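Local coordinates for protein putative phosphomethylpyrimidine kinase (Bacteroides thetaiotaomicron, PDB 3MBH) that probably phosphorylates pyridoxal with ATP, as a pyridoxal kinase of the ribokinase clan, and is seen here with pyridoxal bound, at residues Pro113-Asn118 against Glu128-Met133; Ala140-Pro145 against Val181-Ser186. All coordinates share one frame; numbering follows the deposited sequence.

Contact 1. Residues Pro113-Asn118 against Glu128-Met133. With PXL (3-hydroxy-5-(hydroxymethyl)-2-methylisonicotinaldehyde), chain G.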
loop_
_atom_site.group_PDB
_atom_site.type_symbol
_atom_site.label_atom_id
_atom_site.label_comp_id
_atom_site.label_asym_id
_atom_site.label_seq_id
_atom_site.Cartn_x
_atom_site.Cartn_y
_atom_site.Cartn_z
ATOM N N PRO A 113 -23.052 -5.674 -24.997
ATOM C CA PRO A 113 -24.259 -6.185 -25.628
ATOM C C PRO A 113 -24.670 -7.564 -25.069
ATOM O O PRO A 113 -24.591 -8.562 -25.787
ATOM C CB PRO A 113 -23.866 -6.252 -27.120
ATOM C CG PRO A 113 -22.430 -6.614 -27.071
ATOM C CD PRO A 113 -21.859 -5.947 -25.802
ATOM N N VAL A 114 -25.120 -7.578 -23.816
ATOM C CA VAL A 114 -25.408 -8.796 -23.053
ATOM C C VAL A 114 -26.588 -9.561 -23.697
ATOM O O VAL A 114 -27.747 -9.125 -23.637
ATOM C CB VAL A 114 -25.656 -8.477 -21.560
ATOM C CG1 VAL A 114 -25.979 -9.790 -20.712
ATOM C CG2 VAL A 114 -24.435 -7.718 -20.932
ATOM N N LEU A 115 -26.278 -10.704 -24.330
ATOM C CA LEU A 115 -27.285 -11.526 -25.020
ATOM C C LEU A 115 -27.172 -13.027 -24.772
ATOM O O LEU A 115 -28.188 -13.739 -24.794
ATOM C CB LEU A 115 -27.212 -11.305 -26.514
ATOM C CG LEU A 115 -27.531 -9.910 -27.066
ATOM C CD1 LEU A 115 -27.003 -9.841 -28.484
ATOM C CD2 LEU A 115 -29.066 -9.606 -26.919
ATOM N N GLY A 116 -25.953 -13.499 -24.539
ATOM C CA GLY A 116 -25.700 -14.919 -24.405
ATOM C C GLY A 116 -24.226 -15.285 -24.310
ATOM O O GLY A 116 -23.343 -14.428 -24.271
ATOM N N ASP A 117 -23.960 -16.572 -24.244
ATOM C CA ASP A 117 -22.593 -17.068 -24.170
ATOM C C ASP A 117 -22.685 -18.544 -24.507
ATOM O O ASP A 117 -23.779 -19.111 -24.557
ATOM C CB ASP A 117 -22.007 -16.902 -22.770
ATOM C CG ASP A 117 -20.473 -16.834 -22.762
ATOM O OD1 ASP A 117 -19.805 -17.118 -23.790
ATOM O OD2 ASP A 117 -19.950 -16.486 -21.700
ATOM N N ASN A 118 -21.522 -19.133 -24.749
ATOM C CA ASN A 118 -21.396 -20.515 -25.161
ATOM C C ASN A 118 -22.261 -20.862 -26.312
ATOM O O ASN A 118 -22.810 -21.929 -26.326
ATOM C CB ASN A 118 -21.743 -21.456 -24.018
ATOM C CG ASN A 118 -20.836 -21.293 -22.798
ATOM O OD1 ASN A 118 -21.334 -21.077 -21.700
ATOM N ND2 ASN A 118 -19.523 -21.479 -22.962
ATOM N N GLU A 128 -35.889 -10.941 -30.672
ATOM C CA GLU A 128 -36.289 -9.536 -30.516
ATOM C C GLU A 128 -35.272 -8.760 -29.694
ATOM O O GLU A 128 -34.900 -7.627 -30.008
ATOM C CB GLU A 128 -37.632 -9.414 -29.816
ATOM C CG GLU A 128 -38.777 -9.563 -30.618
ATOM C CD GLU A 128 -38.711 -8.878 -31.976
ATOM O OE1 GLU A 128 -38.480 -7.659 -32.057
ATOM O OE2 GLU A 128 -38.957 -9.594 -32.973
HETATM N N MSE A 129 -34.810 -9.374 -28.620
HETATM C CA MSE A 129 -33.743 -8.788 -27.843
HETATM C C MSE A 129 -32.502 -8.608 -28.737
HETATM O O MSE A 129 -31.890 -7.538 -28.715
HETATM C CB MSE A 129 -33.435 -9.629 -26.607
HETATM C CG MSE A 129 -32.396 -9.032 -25.777
HETATM SE SE MSE A 129 -33.118 -7.412 -24.754
HETATM C CE MSE A 129 -34.754 -8.187 -24.349
ATOM N N VAL A 130 -32.181 -9.588 -29.573
ATOM C CA VAL A 130 -31.007 -9.477 -30.446
ATOM C C VAL A 130 -31.168 -8.320 -31.439
ATOM O O VAL A 130 -30.305 -7.457 -31.519
ATOM C CB VAL A 130 -30.756 -10.760 -31.214
ATOM C CG1 VAL A 130 -29.591 -10.589 -32.082
ATOM C CG2 VAL A 130 -30.486 -11.970 -30.230
ATOM N N LYS A 131 -32.308 -8.287 -32.164
ATOM C CA LYS A 131 -32.554 -7.222 -33.134
ATOM C C LYS A 131 -32.477 -5.834 -32.467
ATOM O O LYS A 131 -31.848 -4.944 -33.011
ATOM C CB LYS A 131 -33.881 -7.410 -33.884
ATOM C CG LYS A 131 -33.949 -8.700 -34.659
ATOM C CD LYS A 131 -35.157 -8.799 -35.524
ATOM C CE LYS A 131 -36.394 -9.014 -34.733
ATOM N NZ LYS A 131 -37.358 -9.926 -35.458
ATOM N N GLU A 132 -33.057 -5.659 -31.279
ATOM C CA GLU A 132 -32.970 -4.362 -30.579
ATOM C C GLU A 132 -31.526 -4.021 -30.155
ATOM O O GLU A 132 -31.063 -2.861 -30.271
ATOM C CB GLU A 132 -33.925 -4.332 -29.382
ATOM C CG GLU A 132 -35.409 -4.377 -29.732
ATOM C CD GLU A 132 -35.873 -3.136 -30.518
ATOM O OE1 GLU A 132 -35.550 -2.005 -30.112
ATOM O OE2 GLU A 132 -36.571 -3.303 -31.533
HETATM N N MSE A 133 -30.797 -5.022 -29.659
HETATM C CA MSE A 133 -29.440 -4.776 -29.222
HETATM C C MSE A 133 -28.578 -4.280 -30.389
HETATM O O MSE A 133 -27.710 -3.431 -30.200
HETATM C CB MSE A 133 -28.854 -6.016 -28.570
HETATM C CG MSE A 133 -27.499 -5.819 -27.927
HETATM SE SE MSE A 133 -27.563 -4.501 -26.462
HETATM C CE MSE A 133 -28.296 -5.612 -25.049
HETATM O OP4 PXL G . -23.862 -9.823 -17.856
HETATM C C5A PXL G . -24.170 -11.173 -17.542
HETATM C C5 PXL G . -25.525 -11.216 -16.828
HETATM C C6 PXL G . -26.153 -10.138 -16.238
HETATM N N1 PXL G . -27.349 -10.246 -15.659
HETATM C C2 PXL G . -28.070 -11.378 -15.521
HETATM C C3 PXL G . -27.494 -12.603 -16.094
HETATM C C4 PXL G . -26.190 -12.485 -16.788
HETATM C C4A PXL G . -25.460 -13.614 -17.360
HETATM O O4A PXL G . -25.886 -14.666 -16.998
HETATM O O3 PXL G . -28.105 -13.798 -16.087
HETATM C C2A PXL G . -29.384 -11.266 -14.768
#

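Contact 2. Residues Ala140-Pro145 against Val181-Ser186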
loop_
_atom_site.group_PDB
_atom_site.type_symbol
_atom_site.label_atom_id
_atom_site.label_comp_id
_atom_site.label_asym_id
_atom_site.label_seq_id
_atom_site.Cartn_x
_atom_site.Cartn_y
_atom_site.Cartn_z
ATOM N N ALA A 140 -23.158 3.569 -29.024
ATOM C CA ALA A 140 -22.058 3.459 -28.026
ATOM C C ALA A 140 -20.728 3.889 -28.606
ATOM O O ALA A 140 -20.523 3.784 -29.808
ATOM C CB ALA A 140 -21.932 2.050 -27.538
ATOM N N ASP A 141 -19.820 4.280 -27.717
ATOM C CA ASP A 141 -18.420 4.539 -28.072
ATOM C C ASP A 141 -17.577 3.269 -27.979
ATOM O O ASP A 141 -16.645 3.047 -28.778
ATOM C CB ASP A 141 -17.812 5.611 -27.164
ATOM C CG ASP A 141 -18.579 6.928 -27.197
ATOM O OD1 ASP A 141 -18.929 7.355 -28.288
ATOM O OD2 ASP A 141 -18.820 7.550 -26.154
ATOM N N VAL A 142 -17.900 2.432 -27.005
ATOM C CA VAL A 142 -17.131 1.220 -26.692
ATOM C C VAL A 142 -18.139 0.102 -26.522
ATOM O O VAL A 142 -19.059 0.274 -25.755
ATOM C CB VAL A 142 -16.297 1.391 -25.398
ATOM C CG1 VAL A 142 -15.340 0.074 -25.170
ATOM C CG2 VAL A 142 -15.413 2.666 -25.443
ATOM N N ILE A 143 -18.011 -1.006 -27.250
ATOM C CA ILE A 143 -18.790 -2.203 -27.016
ATOM C C ILE A 143 -17.923 -3.423 -26.744
ATOM O O ILE A 143 -16.817 -3.535 -27.253
ATOM C CB ILE A 143 -19.793 -2.528 -28.179
ATOM C CG1 ILE A 143 -19.051 -2.787 -29.504
ATOM C CG2 ILE A 143 -20.847 -1.399 -28.364
ATOM C CD1 ILE A 143 -20.011 -3.353 -30.632
ATOM N N THR A 144 -18.430 -4.334 -25.930
ATOM C CA THR A 144 -17.642 -5.444 -25.462
ATOM C C THR A 144 -18.339 -6.839 -25.654
ATOM O O THR A 144 -18.414 -7.643 -24.731
ATOM C CB THR A 144 -17.292 -5.248 -23.999
ATOM O OG1 THR A 144 -18.483 -5.080 -23.219
ATOM C CG2 THR A 144 -16.352 -3.975 -23.811
ATOM N N PRO A 145 -18.823 -7.132 -26.858
ATOM C CA PRO A 145 -19.390 -8.470 -27.071
ATOM C C PRO A 145 -18.426 -9.625 -26.840
ATOM O O PRO A 145 -17.249 -9.521 -27.224
ATOM C CB PRO A 145 -19.678 -8.495 -28.541
ATOM C CG PRO A 145 -18.796 -7.399 -29.131
ATOM C CD PRO A 145 -18.601 -6.392 -28.099
ATOM N N VAL A 181 -14.516 2.025 -30.516
ATOM C CA VAL A 181 -13.779 0.895 -29.922
ATOM C C VAL A 181 -14.689 -0.318 -29.817
ATOM O O VAL A 181 -15.844 -0.252 -29.283
ATOM C CB VAL A 181 -13.210 1.226 -28.530
ATOM C CG1 VAL A 181 -12.530 -0.045 -27.855
ATOM C CG2 VAL A 181 -12.156 2.363 -28.631
ATOM N N VAL A 182 -14.181 -1.418 -30.353
ATOM C CA VAL A 182 -14.892 -2.676 -30.308
ATOM C C VAL A 182 -13.936 -3.677 -29.687
ATOM O O VAL A 182 -12.788 -3.779 -30.111
ATOM C CB VAL A 182 -15.293 -3.166 -31.711
ATOM C CG1 VAL A 182 -16.012 -4.514 -31.648
ATOM C CG2 VAL A 182 -16.160 -2.075 -32.423
ATOM N N ILE A 183 -14.424 -4.405 -28.683
ATOM C CA ILE A 183 -13.639 -5.445 -28.039
ATOM C C ILE A 183 -14.437 -6.736 -28.138
ATOM O O ILE A 183 -15.619 -6.759 -27.776
ATOM C CB ILE A 183 -13.313 -5.052 -26.550
ATOM C CG1 ILE A 183 -12.604 -3.674 -26.479
ATOM C CG2 ILE A 183 -12.522 -6.166 -25.883
ATOM C CD1 ILE A 183 -12.521 -3.089 -25.078
ATOM N N ILE A 184 -13.811 -7.800 -28.640
ATOM C CA ILE A 184 -14.449 -9.096 -28.695
ATOM C C ILE A 184 -13.765 -10.005 -27.686
ATOM O O ILE A 184 -12.554 -10.237 -27.782
ATOM C CB ILE A 184 -14.393 -9.735 -30.105
ATOM C CG1 ILE A 184 -15.061 -8.821 -31.113
ATOM C CG2 ILE A 184 -15.070 -11.145 -30.066
ATOM C CD1 ILE A 184 -14.905 -9.217 -32.573
ATOM N N THR A 185 -14.536 -10.505 -26.697
ATOM C CA THR A 185 -13.973 -11.388 -25.693
ATOM C C THR A 185 -14.327 -12.872 -25.966
ATOM O O THR A 185 -15.111 -13.209 -26.822
ATOM C CB THR A 185 -14.445 -11.029 -24.311
ATOM O OG1 THR A 185 -15.778 -11.533 -24.124
ATOM C CG2 THR A 185 -14.367 -9.525 -24.088
ATOM N N SER A 186 -13.698 -13.743 -25.219
ATOM C CA SER A 186 -13.994 -15.166 -25.211
ATOM C C SER A 186 -13.758 -15.851 -26.549
ATOM O O SER A 186 -14.547 -16.735 -26.935
ATOM C CB SER A 186 -15.432 -15.400 -24.749
ATOM O OG SER A 186 -15.743 -14.502 -23.690
#

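Contact 1. Residues Pro113-Asn118 against Glu128-Met133
Beside the pyridoxal pocket of this ribokinase-type fold, L115 of the loop that leaves strand 108-111 lodges against M129, V130 and M133 of helix 127-136, an apolar loop-on-helix contact with no hydrogen bond between its two segments. One branch of the leucine does most of the touching: CD2 of L115 lies 3.6 Å from CG of M129 and 4.0 Å from CB of M133, while CD1 approaches CG of M133. The leucine and M133 run past each other in opposite directions. Both methionines are selenomethionines introduced by labelling. M133 sends CG anti to its own nitrogen (chi1 -173°), and bends at the next two torsions carry the selenium up to P113, whose CA is 3.8 Å from SE. With L115 cut back to an alanine, M129, V130 and M133 would probably lose the branch that packs against them, and the two methionines would be freer to shift. Other elements hold the loop too: the backbone N of L115 donates to OE2 of E149 in helix 147-154, and L121 of strand 120-121 packs on L115 and V130. V114 faces both ways: its carbonyl O lies near CE of M133, while its side chain meets the ligand. Its CG1 is anti to the backbone N (chi1 180°) and lies 3.6 Å from the hydroxymethyl oxygen OP4 of pyridoxal, with CG2 3.8 Å from that same oxygen.

Contact 2. Residues Ala140-Pro145 against Val181-Ser186
V142 and V181, and next to them I143 and V182, pair in parallel register and join strand 142-143 to strand 181-189. The backbone ladder alternates as parallel strands require: N of V181 donates to O of D141 (2.9 Å), N of I143 to O of V181 (3.1 Å), and N of I183 to O of I143 (2.9 Å). Packing is close on both faces of this pair. On one, V142 and V181 lie side by side, with their CG1 methyls 3.9 Å apart, and I183 turns its CD1 toward CG1 of V142; L235, F227 and I231 of helix 223-236 cover this side. Buried T144 bonds its hydroxyl to that of T228 and sets CG2 near CD1 of I183. On the other, CG1 of I143 sits 4.1 Å from CG1 of V182, with chi1 of 62° placing it between the isoleucine's backbone N and carbonyl carbon; helix 164-176 packs over V182 and I184.

Past this regular core, P145 has no N-H to offer, and O of I183 instead meets CD of the proline ring at 3.0 Å. Pairing nevertheless resumes when N of T185 reaches O of P145 at 2.9 Å, with the donor tilted 15° from the carbonyl plane. The two ends are looser and partly open to solvent. D141 directs its carboxylate away from V181, where OD2 accepts from the backbone N of I109, and beyond the last bridge the hydroxyls of T185 and S186 share a hydrogen bond. Strand 142-143, the helices after it and the parallel strand 181-189 make a beta-alpha-beta crossover, and helices on both faces of the sheet give the alpha/beta/alpha layering of ribokinase-like kinases.

In the fold
Read from the N terminus, the two contacts show how a single chain can alternate local closure with sheet building. Contact 1 comes first and closes a short loop: only nine residues, including strand 120-121, separate P113-N118 from E128-M133. The chain then leaves helix 127-136 and leads into A140-P145, which carries strand 142-143 and opens contact 2. Its loop is longer, with 35 intervening residues that include helices 147-154 and 164-176. The loops follow in series, neither enclosing nor crossing the other. They meet in space nonetheless, CD of P113 lying 3.4 Å from N of P145, so the pocket-side loop abuts the chain just past strand 142-143.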